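Local coordinates for chromosome-partitioning ATPase Soj (PDB 1WCV), which hydrolyses ATP and cooperatively binds double-stranded DNA in an ATP-dependent fashion, forming nucleoprotein filaments, and probably serves in chromosome partitioning, at residues 105-110 with 115-120. Sequence-based numbering, arbitrary orientation.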
loop_
_atom_site.group_PDB
_atom_site.type_symbol
_atom_site.label_atom_id
_atom_site.label_comp_id
_atom_site.label_asym_id
_atom_site.label_seq_id
_atom_site.Cartn_x
_atom_site.Cartn_y
_atom_site.Cartn_z
ATOM N N GLU A 105 30.055 0.302 16.945
ATOM C CA GLU A 105 30.652 -0.171 18.190
ATOM C C GLU A 105 30.221 0.648 19.402
ATOM O O GLU A 105 30.354 0.198 20.540
ATOM C CB GLU A 105 32.179 -0.158 18.076
ATOM C CG GLU A 105 32.713 -0.787 16.796
ATOM C CD GLU A 105 32.276 -2.234 16.611
ATOM O OE1 GLU A 105 32.584 -2.811 15.545
ATOM O OE2 GLU A 105 31.631 -2.795 17.526
ATOM N N ALA A 106 29.700 1.847 19.158
ATOM C CA ALA A 106 29.265 2.715 20.244
ATOM C C ALA A 106 27.758 2.648 20.480
ATOM O O ALA A 106 27.245 3.279 21.403
ATOM C CB ALA A 106 29.685 4.151 19.961
ATOM N N LEU A 107 27.053 1.887 19.650
ATOM C CA LEU A 107 25.606 1.751 19.786
ATOM C C LEU A 107 25.210 0.586 20.683
ATOM O O LEU A 107 24.823 -0.478 20.200
ATOM C CB LEU A 107 24.952 1.565 18.412
ATOM C CG LEU A 107 24.833 2.787 17.502
ATOM C CD1 LEU A 107 24.358 2.348 16.129
ATOM C CD2 LEU A 107 23.866 3.793 18.111
ATOM N N ARG A 108 25.313 0.782 21.991
ATOM C CA ARG A 108 24.934 -0.259 22.935
ATOM C C ARG A 108 23.442 -0.092 23.220
ATOM O O ARG A 108 23.037 0.301 24.310
ATOM C CB ARG A 108 25.757 -0.133 24.219
ATOM C CG ARG A 108 27.249 -0.356 24.002
ATOM C CD ARG A 108 28.031 -0.263 25.302
ATOM N NE ARG A 108 27.964 1.070 25.897
ATOM C CZ ARG A 108 28.525 1.399 27.057
ATOM N NH1 ARG A 108 28.414 2.637 27.524
ATOM N NH2 ARG A 108 29.196 0.489 27.752
ATOM N N ASP A 109 22.640 -0.397 22.204
ATOM C CA ASP A 109 21.188 -0.277 22.262
ATOM C C ASP A 109 20.484 -1.625 22.381
ATOM O O ASP A 109 19.337 -1.768 21.957
ATOM C CB ASP A 109 20.692 0.419 20.998
ATOM C CG ASP A 109 21.233 -0.228 19.732
ATOM O OD1 ASP A 109 21.439 -1.458 19.732
ATOM O OD2 ASP A 109 21.446 0.489 18.734
ATOM N N GLU A 110 21.165 -2.612 22.951
ATOM C CA GLU A 110 20.581 -3.938 23.097
ATOM C C GLU A 110 19.245 -3.937 23.838
ATOM O O GLU A 110 18.514 -4.924 23.803
ATOM C CB GLU A 110 21.567 -4.885 23.793
ATOM C CG GLU A 110 22.318 -4.291 24.975
ATOM C CD GLU A 110 23.416 -3.328 24.553
ATOM O OE1 GLU A 110 24.244 -3.700 23.693
ATOM O OE2 GLU A 110 23.457 -2.201 25.089
ATOM N N VAL A 115 15.936 0.263 16.249
ATOM C CA VAL A 115 16.727 1.484 16.295
ATOM C C VAL A 115 16.710 2.131 14.911
ATOM O O VAL A 115 17.124 1.513 13.935
ATOM C CB VAL A 115 18.187 1.180 16.678
ATOM C CG1 VAL A 115 18.960 2.487 16.852
ATOM C CG2 VAL A 115 18.225 0.348 17.958
ATOM N N LEU A 116 16.205 3.357 14.832
ATOM C CA LEU A 116 16.139 4.079 13.557
ATOM C C LEU A 116 17.242 5.124 13.517
ATOM O O LEU A 116 17.400 5.900 14.455
ATOM C CB LEU A 116 14.774 4.762 13.388
ATOM C CG LEU A 116 13.601 3.899 12.900
ATOM C CD1 LEU A 116 13.455 2.654 13.757
ATOM C CD2 LEU A 116 12.318 4.725 12.942
ATOM N N LEU A 117 18.002 5.147 12.427
ATOM C CA LEU A 117 19.094 6.109 12.292
ATOM C C LEU A 117 18.797 7.092 11.174
ATOM O O LEU A 117 18.824 6.714 10.008
ATOM C CB LEU A 117 20.392 5.374 11.970
ATOM C CG LEU A 117 20.766 4.180 12.843
ATOM C CD1 LEU A 117 21.916 3.421 12.194
ATOM C CD2 LEU A 117 21.139 4.661 14.243
ATOM N N ASP A 118 18.514 8.343 11.522
ATOM C CA ASP A 118 18.228 9.360 10.514
ATOM C C ASP A 118 19.553 9.913 10.006
ATOM O O ASP A 118 20.133 10.810 10.610
ATOM C CB ASP A 118 17.368 10.479 11.104
ATOM C CG ASP A 118 16.841 11.424 10.042
ATOM O OD1 ASP A 118 16.720 10.992 8.870
ATOM O OD2 ASP A 118 16.533 12.592 10.368
ATOM N N ALA A 119 20.012 9.374 8.878
ATOM C CA ALA A 119 21.287 9.755 8.276
ATOM C C ALA A 119 21.263 11.013 7.424
ATOM O O ALA A 119 20.279 11.312 6.749
ATOM C CB ALA A 119 21.812 8.599 7.441
ATOM N N PRO A 120 22.363 11.776 7.446
ATOM C CA PRO A 120 22.419 12.999 6.643
ATOM C C PRO A 120 22.593 12.604 5.177
ATOM O O PRO A 120 22.981 11.476 4.874
ATOM C CB PRO A 120 23.637 13.725 7.203
ATOM C CG PRO A 120 24.526 12.612 7.630
ATOM C CD PRO A 120 23.575 11.621 8.271
#
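L107 lies against L117, and D109 against V115, where, in the P-loop NTPase fold of this ParA-family ATPase, the chain leaves helix 102-106 and returns to the sheet through strand 114-118. The link begins at L107, the first residue to abandon helical geometry, and bends in an inverse gamma turn centred on R108, closed by a weak hydrogen bond from D109 N to L107 O (3.0 Å). This puts the side chains of L107 and D109 on the same flank of the link, facing V115 and L117 on one face of the strand. L116, on the other face, packs against helix 18-33. Strand 114-118 lies between strands 38-42 and 8-11, and beyond L117 it leads to D118, which forms a salt bridge with the ATP-binding K20.

The apolar part is slight: L107 CD1 comes within 4.4 Å of L117 CD2, methyl to methyl.

Closer is the meeting of a carboxylate with a valine. D109 CG sits between its backbone N and carbonyl carbon (chi1 51°), which sets one face of the carboxylate against V115, V115 CG2 lying 3.5 Å from D109 CG. The buried acid is probably ionised, since OD1 forms a salt bridge with R7 and OD2 a long, weak ion pair with R8. D109 OD2 also rests on both branches of V115, 3.7 Å from CG1 and 3.3 Å from CG2.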